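Local structure of 2-hydroxyhepta-2,4-diene-1,7-dioate isomerase (Mycobacterium abscessus, 3RR6) at residues Asn73-Ala78 / Leu205-Val210; Gly119-Val124 / Ile229-Pro234; Asp186-Thr191 / Arg198-Thr203. The protein is of unproven function but belongs to the fumarylacetoacetate hydrolase family and may be a metal-binding isomerase or acetylpyruvate hydrolase. All coordinates share one frame; numbering follows the deposited sequence.

Contact 1 (Asn73-Ala78 / Leu205-Val210); sequences NYAAHA and LLLHDV. With EDO (1,2-ethanediol), chain O; EDO (1,2-ethanediol), chain M.
Tyr-74 and Leu-206 bring the two loops together at a single backbone bridge, their CA atoms 4.6 Å apart, with the chains running roughly against each other, 138° between their directions. On one side of it Ala-75 N donates to Leu-205 O at 2.8 Å; on the other Leu-207 N reaches Asn-73 O, also at 2.8 Å. The side chain of Asn-73 then adds a further pair of bonds beyond the bridge. With CG anti to the backbone N (chi1 -159°), its amide is laid against the backbone of His-208 and pairs with it twice: OD1 accepts from His-208 N, and ND2 gives a nearly straight bond of 3.0 Å to His-208 O, along a lone pair and close to the amide plane. ND2 also donates to Thr-231 O. OD1 also lies at the edge of the His-208 ring, near CD2; the NE2 of that ring is hydrogen-bonded to Glu-87 O. Both loops belong to the FAA hydrolase C-terminal family region: 73-78 follows strand 67-70, while 205-210 leads from strand 196-202 into helix 210-220, where Asp-209 is the N-cap and its OD1 receives Ala-212 N. Leu-206 puts CD2 over one face of the Tyr-74 ring, 3.9 Å from the centroid and displaced toward the rim, a CH-pi contact in which the two side chains run side by side. Leu-205 turns its side chain toward 73-78: CD2 lies 3.6 Å from Ala-78 CA, and CB faces Ala-75 CB, which also meets CD2 of Leu-207 at 3.8 Å. An ethanediol, probably from the crystallisation liquor, takes the Tyr-74 N-H on its O1.

Contact 2 (Gly119-Val124 / Ile229-Pro234); sequences GELAIV and ILTGTP. With EDO (1,2-ethanediol), chain O.
Thr-231 turns OG1 into the place between its backbone N and carbonyl carbon (chi1 59°), which sets the hydroxyl against Leu-121 O, 2.8 Å away; Glu-120, extended beyond CG, sends its carboxylate across to the turn at Gly-232. This is an antiparallel strand pair in the core of the FAA hydrolase domain, where strand 228-230 ends against strand 115-125. Ile-123 and Ile-229 form the hydrogen-bonded pair, and Ala-122 with Leu-230 the non-hydrogen-bonded one, Ala-122 CB lying 3.6 Å from Leu-230 CD2. Beyond it side chains take over much of the bonding. Leu-121 O is gripped twice by Thr-231, by OG1 and by N, the N lying nearly in line with the C=O bond, beyond the oxygen. Gly-232 N reaches Glu-120 OE1 at 2.8 Å from well above the carboxylate plane, and Thr-233 OG1 donates to Gly-119 O at 2.7 Å. Ile-123 lays CD1 on Thr-231 CG2, the two side chains crossing at about a right angle. Strand 141-152 pairs with the other edge of 119-124. A water bridges the two segments, accepting from Leu-121 N and donating to Thr-231 OG1 and to Gly-232 O, the last at 2.7 Å.

Contact 3 (Asp186-Thr191 / Arg198-Thr203); sequences DLEIRT and RQRSRT. With EDO (1,2-ethanediol), chain J; EDO (1,2-ethanediol), chain Q.
Arg-202 grips Asp-186 side-on at one end of an antiparallel beta hairpin, strands 188-193 and 196-202, NE reaching OD1 at 2.8 Å and NH2 the main-chain O at 2.9 Å. The carboxylate and guanidinium planes stand 77° apart, so OD1 is met from above its plane although it lies in that of the arginine. Further along the same face, Arg-200 NH1 donates to Glu-188 OE1 at 3.1 Å, while Glu-188 OE2 takes a weak bond from Arg-190 NH1, giving a three-residue salt-bridge network. Arg-190 and Arg-200 run side by side, CD of the former over a face of the Arg-200 guanidinium. The acid between them probably offsets their like charges.

The other face, carrying Ile-189, Thr-191, Gln-199 and Ser-201, turns inward. There Thr-191 OG1 donates to Gln-199 OE1 at 2.8 Å. Arg-198 N and Gln-199 N both point to Thr-191 O, the second bond longer at 3.3 Å: a classic beta bulge. Back at the Asp-186 end, a chi1 of 62° lets Thr-203 offer OG1 to Leu-187 N, and the same oxygen is bound to Pro-184 O.

In the next shell, Glu-251 OE1 holds both Arg-202 NH2 and Glu-188 N, Ser-204 OG bonds Asp-186 OD1, and Glu-192 pairs with Arg-190 NE. Strand 245-250 flanks 188-193 on its far edge. Between the two charged groups a water donates to Glu-188 OE1 and accepts from Arg-202 NH1 at 3.0 Å.

How the contacts relate
Contact 2 is the buried one, its centre about 5 Å from the centre of the chain, whereas contacts 1 and 3 are partly buried and their centres lie about 17 and 13 Å out. The chemistry follows: beside regular strand bonds, contact 2 satisfies main-chain polar atoms with hydroxyls, one carboxylate and a water, contact 1 adds a side-chain amide to a short backbone bridge, and contact 3 spends its charges on its outer face. Gln-199 reaches from contact 3 to Gly-119 and Thr-233 of contact 2. Tyr-74 of contact 1 packs on Pro-234 and Ser-201, touching both neighbours. Contact 3 is a local hairpin nested within the chain loops that the other two close.

Contact 1 (Asn73-Ala78 / Leu205-Val210)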
loop_
_atom_site.group_PDB
_atom_site.type_symbol
_atom_site.label_atom_id
_atom_site.label_comp_id
_atom_site.label_asym_id
_atom_site.label_seq_id
_atom_site.Cartn_x
_atom_site.Cartn_y
_atom_site.Cartn_z
ATOM N N ASN A 73 12.571 -0.141 7.656
ATOM C CA ASN A 73 13.036 -0.960 6.507
ATOM C C ASN A 73 13.737 -0.248 5.342
ATOM O O ASN A 73 13.897 -0.838 4.270
ATOM C CB ASN A 73 11.910 -1.859 5.941
ATOM C CG ASN A 73 12.446 -3.045 5.145
ATOM O OD1 ASN A 73 13.481 -3.620 5.502
ATOM N ND2 ASN A 73 11.738 -3.420 4.073
ATOM N N TYR A 74 14.165 0.994 5.552
ATOM C CA TYR A 74 14.961 1.712 4.557
ATOM C C TYR A 74 16.331 2.101 5.088
ATOM O O TYR A 74 16.453 2.632 6.203
ATOM C CB TYR A 74 14.244 2.991 4.117
ATOM C CG TYR A 74 13.199 2.782 3.054
ATOM C CD1 TYR A 74 11.940 2.298 3.372
ATOM C CD2 TYR A 74 13.478 3.061 1.723
ATOM C CE1 TYR A 74 10.982 2.106 2.391
ATOM C CE2 TYR A 74 12.535 2.874 0.734
ATOM C CZ TYR A 74 11.283 2.401 1.072
ATOM O OH TYR A 74 10.338 2.203 0.103
ATOM N N ALA A 75 17.351 1.882 4.265
ATOM C CA ALA A 75 18.670 2.457 4.508
ATOM C C ALA A 75 18.621 3.954 4.225
ATOM O O ALA A 75 17.870 4.404 3.363
ATOM C CB ALA A 75 19.706 1.794 3.604
ATOM N N ALA A 76 19.446 4.713 4.939
ATOM C CA ALA A 76 19.556 6.161 4.724
ATOM C C ALA A 76 20.189 6.541 3.382
ATOM O O ALA A 76 19.833 7.566 2.791
ATOM C CB ALA A 76 20.339 6.790 5.868
ATOM N N HIS A 77 21.121 5.722 2.900
ATOM C CA HIS A 77 21.921 6.037 1.718
ATOM C C HIS A 77 22.425 4.738 1.100
ATOM O O HIS A 77 22.571 3.735 1.800
ATOM C CB HIS A 77 23.098 6.940 2.136
ATOM C CG HIS A 77 23.894 7.508 0.995
ATOM N ND1 HIS A 77 24.951 6.839 0.419
ATOM C CD2 HIS A 77 23.817 8.704 0.363
ATOM C CE1 HIS A 77 25.476 7.585 -0.538
ATOM N NE2 HIS A 77 24.807 8.724 -0.590
ATOM N N ALA A 78 22.689 4.762 -0.204
ATOM C CA ALA A 78 23.153 3.583 -0.937
ATOM C C ALA A 78 24.437 2.972 -0.356
ATOM O O ALA A 78 24.667 1.771 -0.492
ATOM C CB ALA A 78 23.348 3.923 -2.417
ATOM N N LEU A 205 16.790 1.039 -1.648
ATOM C CA LEU A 205 17.264 1.155 -0.274
ATOM C C LEU A 205 16.464 0.310 0.737
ATOM O O LEU A 205 16.677 0.430 1.940
ATOM C CB LEU A 205 17.307 2.641 0.144
ATOM C CG LEU A 205 18.237 3.496 -0.731
ATOM C CD1 LEU A 205 18.256 4.938 -0.245
ATOM C CD2 LEU A 205 19.651 2.922 -0.765
ATOM N N LEU A 206 15.559 -0.559 0.275
ATOM C CA LEU A 206 14.895 -1.493 1.207
ATOM C C LEU A 206 15.933 -2.411 1.856
ATOM O O LEU A 206 16.762 -3.026 1.155
ATOM C CB LEU A 206 13.842 -2.334 0.482
ATOM C CG LEU A 206 12.557 -1.635 0.052
ATOM C CD1 LEU A 206 11.717 -2.565 -0.821
ATOM C CD2 LEU A 206 11.741 -1.190 1.248
ATOM N N LEU A 207 15.910 -2.494 3.185
ATOM C CA LEU A 207 16.875 -3.332 3.912
ATOM C C LEU A 207 16.572 -4.816 3.680
ATOM O O LEU A 207 17.472 -5.615 3.379
ATOM C CB LEU A 207 16.859 -3.000 5.407
ATOM C CG LEU A 207 17.377 -1.591 5.739
ATOM C CD1 LEU A 207 17.081 -1.239 7.187
ATOM C CD2 LEU A 207 18.860 -1.468 5.442
ATOM N N HIS A 208 15.300 -5.159 3.839
ATOM C CA HIS A 208 14.750 -6.444 3.422
ATOM C C HIS A 208 13.941 -6.175 2.163
ATOM O O HIS A 208 12.950 -5.435 2.195
ATOM C CB HIS A 208 13.876 -7.035 4.523
ATOM C CG HIS A 208 14.583 -7.179 5.827
ATOM N ND1 HIS A 208 15.422 -8.234 6.103
ATOM C CD2 HIS A 208 14.608 -6.377 6.917
ATOM C CE1 HIS A 208 15.917 -8.085 7.318
ATOM N NE2 HIS A 208 15.441 -6.970 7.833
ATOM N N ASP A 209 14.359 -6.767 1.043
ATOM C CA ASP A 209 13.689 -6.524 -0.226
ATOM C C ASP A 209 12.369 -7.294 -0.299
ATOM O O ASP A 209 12.012 -8.010 0.643
ATOM C CB ASP A 209 14.620 -6.790 -1.426
ATOM C CG ASP A 209 15.038 -8.235 -1.576
ATOM O OD1 ASP A 209 14.427 -9.149 -0.990
ATOM O OD2 ASP A 209 16.039 -8.474 -2.314
ATOM N N VAL A 210 11.626 -7.121 -1.387
ATOM C CA VAL A 210 10.297 -7.726 -1.502
ATOM C C VAL A 210 10.350 -9.234 -1.242
ATOM O O VAL A 210 9.523 -9.779 -0.498
ATOM C CB VAL A 210 9.660 -7.404 -2.865
ATOM C CG1 VAL A 210 8.465 -8.312 -3.161
ATOM C CG2 VAL A 210 9.250 -5.927 -2.912
HETATM C C1 EDO O . 13.298 4.407 7.391
HETATM O O1 EDO O . 12.928 3.022 7.348
HETATM C C2 EDO O . 14.085 4.698 8.651
HETATM O O2 EDO O . 13.222 4.679 9.793
HETATM C C1 EDO M . 21.780 -4.026 3.716
HETATM O O1 EDO M . 22.231 -3.704 5.038
HETATM C C2 EDO M . 20.377 -4.609 3.805
HETATM O O2 EDO M . 20.133 -5.553 2.758
#

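Contact 2 (Gly119-Val124 / Ile229-Pro234)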
loop_
_atom_site.group_PDB
_atom_site.type_symbol
_atom_site.label_atom_id
_atom_site.label_comp_id
_atom_site.label_asym_id
_atom_site.label_seq_id
_atom_site.Cartn_x
_atom_site.Cartn_y
_atom_site.Cartn_z
ATOM N N GLY A 119 4.478 6.880 3.744
ATOM C CA GLY A 119 4.283 6.404 2.373
ATOM C C GLY A 119 5.030 5.110 2.143
ATOM O O GLY A 119 6.180 4.991 2.548
ATOM N N GLU A 120 4.382 4.137 1.492
ATOM C CA GLU A 120 4.968 2.795 1.319
ATOM C C GLU A 120 4.607 2.145 -0.010
ATOM O O GLU A 120 3.522 2.343 -0.544
ATOM C CB GLU A 120 4.526 1.855 2.455
ATOM C CG GLU A 120 4.545 2.523 3.825
ATOM C CD GLU A 120 4.806 1.626 4.999
ATOM O OE1 GLU A 120 4.899 0.395 4.844
ATOM O OE2 GLU A 120 4.988 2.187 6.102
ATOM N N LEU A 121 5.535 1.351 -0.528
ATOM C CA LEU A 121 5.235 0.389 -1.589
ATOM C C LEU A 121 4.450 -0.774 -0.993
ATOM O O LEU A 121 4.847 -1.331 0.037
ATOM C CB LEU A 121 6.528 -0.136 -2.220
ATOM C CG LEU A 121 6.353 -1.231 -3.275
ATOM C CD1 LEU A 121 5.767 -0.648 -4.553
ATOM C CD2 LEU A 121 7.691 -1.931 -3.567
ATOM N N ALA A 122 3.343 -1.138 -1.643
ATOM C CA ALA A 122 2.482 -2.229 -1.192
ATOM C C ALA A 122 2.559 -3.428 -2.122
ATOM O O ALA A 122 2.342 -3.300 -3.321
ATOM C CB ALA A 122 1.020 -1.741 -1.097
ATOM N N ILE A 123 2.858 -4.591 -1.556
ATOM C CA ILE A 123 2.806 -5.871 -2.268
ATOM C C ILE A 123 1.383 -6.410 -2.174
ATOM O O ILE A 123 0.793 -6.421 -1.093
ATOM C CB ILE A 123 3.718 -6.897 -1.575
ATOM C CG1 ILE A 123 5.176 -6.443 -1.548
ATOM C CG2 ILE A 123 3.615 -8.285 -2.238
ATOM C CD1 ILE A 123 5.997 -7.210 -0.517
ATOM N N VAL A 124 0.827 -6.868 -3.291
ATOM C CA VAL A 124 -0.461 -7.552 -3.282
ATOM C C VAL A 124 -0.243 -9.014 -3.663
ATOM O O VAL A 124 0.260 -9.319 -4.755
ATOM C CB VAL A 124 -1.500 -6.901 -4.214
ATOM C CG1 VAL A 124 -2.857 -7.619 -4.070
ATOM C CG2 VAL A 124 -1.633 -5.383 -3.921
ATOM N N ILE A 229 0.929 -6.546 1.761
ATOM C CA ILE A 229 2.083 -6.349 2.640
ATOM C C ILE A 229 2.711 -4.989 2.340
ATOM O O ILE A 229 3.201 -4.745 1.233
ATOM C CB ILE A 229 3.165 -7.436 2.498
ATOM C CG1 ILE A 229 2.569 -8.832 2.664
ATOM C CG2 ILE A 229 4.268 -7.179 3.545
ATOM C CD1 ILE A 229 3.547 -9.968 2.287
ATOM N N LEU A 230 2.677 -4.090 3.319
ATOM C CA LEU A 230 3.328 -2.784 3.195
ATOM C C LEU A 230 4.800 -2.951 3.539
ATOM O O LEU A 230 5.136 -3.548 4.558
ATOM C CB LEU A 230 2.673 -1.762 4.117
ATOM C CG LEU A 230 1.173 -1.536 3.938
ATOM C CD1 LEU A 230 0.700 -0.440 4.873
ATOM C CD2 LEU A 230 0.848 -1.176 2.488
ATOM N N THR A 231 5.676 -2.420 2.698
ATOM C CA THR A 231 7.100 -2.773 2.768
ATOM C C THR A 231 7.987 -1.846 3.608
ATOM O O THR A 231 9.194 -2.046 3.660
ATOM C CB THR A 231 7.694 -2.889 1.360
ATOM O OG1 THR A 231 7.549 -1.640 0.670
ATOM C CG2 THR A 231 7.001 -4.020 0.575
ATOM N N GLY A 232 7.385 -0.871 4.281
ATOM C CA GLY A 232 8.112 0.058 5.152
ATOM C C GLY A 232 8.126 1.469 4.580
ATOM O O GLY A 232 7.558 1.732 3.525
ATOM N N THR A 233 8.752 2.394 5.306
ATOM C CA THR A 233 8.716 3.810 4.917
ATOM C C THR A 233 10.072 4.441 5.186
ATOM O O THR A 233 10.723 4.096 6.164
ATOM C CB THR A 233 7.570 4.558 5.654
ATOM O OG1 THR A 233 7.242 5.765 4.952
ATOM C CG2 THR A 233 7.939 4.898 7.089
ATOM N N PRO A 234 10.513 5.362 4.310
ATOM C CA PRO A 234 11.790 6.034 4.545
ATOM C C PRO A 234 11.655 7.142 5.586
ATOM O O PRO A 234 10.593 7.302 6.206
ATOM C CB PRO A 234 12.148 6.593 3.171
ATOM C CG PRO A 234 10.857 6.827 2.523
ATOM C CD PRO A 234 9.926 5.742 3.010
HETATM C C1 EDO O . 13.298 4.407 7.391
HETATM O O1 EDO O . 12.928 3.022 7.348
HETATM C C2 EDO O . 14.085 4.698 8.651
HETATM O O2 EDO O . 13.222 4.679 9.793
HETATM O O HOH W 1 8.060 0.975 0.991
#

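Contact 3 (Asp186-Thr191 / Arg198-Thr203)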
loop_
_atom_site.group_PDB
_atom_site.type_symbol
_atom_site.label_atom_id
_atom_site.label_comp_id
_atom_site.label_asym_id
_atom_site.label_seq_id
_atom_site.Cartn_x
_atom_site.Cartn_y
_atom_site.Cartn_z
ATOM N N ASP A 186 14.042 -0.878 -7.899
ATOM C CA ASP A 186 14.608 0.482 -7.842
ATOM C C ASP A 186 13.646 1.569 -8.327
ATOM O O ASP A 186 13.860 2.202 -9.364
ATOM C CB ASP A 186 15.918 0.543 -8.645
ATOM C CG ASP A 186 16.651 1.859 -8.476
ATOM O OD1 ASP A 186 16.470 2.521 -7.429
ATOM O OD2 ASP A 186 17.409 2.240 -9.403
ATOM N N LEU A 187 12.601 1.802 -7.544
ATOM C CA LEU A 187 11.578 2.793 -7.869
ATOM C C LEU A 187 11.639 3.967 -6.909
ATOM O O LEU A 187 11.792 3.762 -5.714
ATOM C CB LEU A 187 10.196 2.148 -7.731
ATOM C CG LEU A 187 9.918 0.911 -8.589
ATOM C CD1 LEU A 187 8.548 0.313 -8.250
ATOM C CD2 LEU A 187 10.038 1.241 -10.072
ATOM N N GLU A 188 11.481 5.193 -7.413
ATOM C CA GLU A 188 11.333 6.350 -6.519
ATOM C C GLU A 188 10.009 6.303 -5.780
ATOM O O GLU A 188 8.965 5.971 -6.364
ATOM C CB GLU A 188 11.429 7.691 -7.261
ATOM C CG GLU A 188 11.485 8.877 -6.279
ATOM C CD GLU A 188 11.384 10.249 -6.925
ATOM O OE1 GLU A 188 12.440 10.850 -7.154
ATOM O OE2 GLU A 188 10.248 10.733 -7.151
ATOM N N ILE A 189 10.056 6.645 -4.495
ATOM C CA ILE A 189 8.867 6.805 -3.672
ATOM C C ILE A 189 8.942 8.179 -3.019
ATOM O O ILE A 189 9.995 8.563 -2.504
ATOM C CB ILE A 189 8.735 5.665 -2.615
ATOM C CG1 ILE A 189 7.526 5.901 -1.708
ATOM C CG2 ILE A 189 10.015 5.509 -1.779
ATOM C CD1 ILE A 189 7.148 4.675 -0.904
ATOM N N ARG A 190 7.849 8.936 -3.066
ATOM C CA ARG A 190 7.853 10.247 -2.423
ATOM C C ARG A 190 6.507 10.584 -1.807
ATOM O O ARG A 190 5.460 10.165 -2.310
ATOM C CB ARG A 190 8.330 11.330 -3.397
ATOM C CG ARG A 190 7.282 11.982 -4.220
ATOM C CD ARG A 190 7.822 13.249 -4.892
ATOM N NE ARG A 190 6.790 13.785 -5.759
ATOM C CZ ARG A 190 6.531 13.358 -6.993
ATOM N NH1 ARG A 190 7.251 12.396 -7.556
ATOM N NH2 ARG A 190 5.550 13.921 -7.678
ATOM N N THR A 191 6.537 11.322 -0.703
ATOM C CA THR A 191 5.318 11.737 -0.012
ATOM C C THR A 191 5.280 13.250 0.036
ATOM O O THR A 191 6.292 13.876 0.379
ATOM C CB THR A 191 5.287 11.206 1.422
ATOM O OG1 THR A 191 5.386 9.780 1.395
ATOM C CG2 THR A 191 3.995 11.622 2.137
ATOM N N ARG A 198 7.903 15.714 1.784
ATOM C CA ARG A 198 8.249 15.289 3.144
ATOM C C ARG A 198 9.159 14.069 3.133
ATOM O O ARG A 198 10.063 13.963 3.956
ATOM C CB ARG A 198 6.982 14.928 3.925
ATOM C CG ARG A 198 6.072 16.093 4.241
ATOM C CD ARG A 198 6.523 16.841 5.481
ATOM N NE ARG A 198 5.525 17.821 5.877
ATOM C CZ ARG A 198 4.525 17.567 6.719
ATOM N NH1 ARG A 198 4.395 16.361 7.287
ATOM N NH2 ARG A 198 3.663 18.528 6.994
ATOM N N GLN A 199 8.874 13.120 2.237
ATOM C CA GLN A 199 9.680 11.906 2.104
ATOM C C GLN A 199 10.074 11.740 0.652
ATOM O O GLN A 199 9.269 12.004 -0.233
ATOM C CB GLN A 199 8.878 10.658 2.507
ATOM C CG GLN A 199 8.279 10.703 3.910
ATOM C CD GLN A 199 7.557 9.418 4.271
ATOM O OE1 GLN A 199 6.354 9.249 3.991
ATOM N NE2 GLN A 199 8.280 8.503 4.910
ATOM N N ARG A 200 11.293 11.280 0.411
ATOM C CA ARG A 200 11.716 10.855 -0.933
ATOM C C ARG A 200 12.866 9.863 -0.808
ATOM O O ARG A 200 13.901 10.166 -0.206
ATOM C CB ARG A 200 12.143 12.032 -1.819
ATOM C CG ARG A 200 12.297 11.633 -3.294
ATOM C CD ARG A 200 13.048 12.658 -4.133
ATOM N NE ARG A 200 12.358 13.935 -4.230
ATOM C CZ ARG A 200 11.623 14.357 -5.259
ATOM N NH1 ARG A 200 11.403 13.598 -6.331
ATOM N NH2 ARG A 200 11.081 15.556 -5.211
ATOM N N SER A 201 12.681 8.677 -1.370
ATOM C CA SER A 201 13.724 7.670 -1.370
ATOM C C SER A 201 13.541 6.773 -2.586
ATOM O O SER A 201 12.792 7.116 -3.499
ATOM C CB SER A 201 13.680 6.862 -0.078
ATOM O OG SER A 201 14.850 6.057 0.044
ATOM N N ARG A 202 14.251 5.655 -2.615
ATOM C CA ARG A 202 14.104 4.682 -3.686
ATOM C C ARG A 202 14.012 3.292 -3.064
ATOM O O ARG A 202 14.630 3.022 -2.034
ATOM C CB ARG A 202 15.284 4.751 -4.661
ATOM C CG ARG A 202 15.497 6.119 -5.315
ATOM C CD ARG A 202 16.512 6.045 -6.454
ATOM N NE ARG A 202 15.962 5.307 -7.584
ATOM C CZ ARG A 202 15.121 5.808 -8.487
ATOM N NH1 ARG A 202 14.742 7.083 -8.437
ATOM N NH2 ARG A 202 14.661 5.024 -9.455
ATOM N N THR A 203 13.246 2.413 -3.695
ATOM C CA THR A 203 13.038 1.074 -3.139
ATOM C C THR A 203 14.298 0.197 -3.218
ATOM O O THR A 203 14.338 -0.888 -2.648
ATOM C CB THR A 203 11.855 0.350 -3.822
ATOM O OG1 THR A 203 12.133 0.185 -5.215
ATOM C CG2 THR A 203 10.542 1.130 -3.647
HETATM C C1 EDO J . 9.589 16.726 -7.960
HETATM O O1 EDO J . 8.832 16.903 -6.757
HETATM C C2 EDO J . 9.070 15.503 -8.702
HETATM O O2 EDO J . 10.109 14.522 -8.786
HETATM C C1 EDO Q . 15.302 12.419 0.472
HETATM O O1 EDO Q . 16.147 11.243 0.505
HETATM C C2 EDO Q . 15.371 13.360 1.675
HETATM O O2 EDO Q . 14.068 13.583 2.244
HETATM O O HOH W 2 15.300 9.369 -6.581
#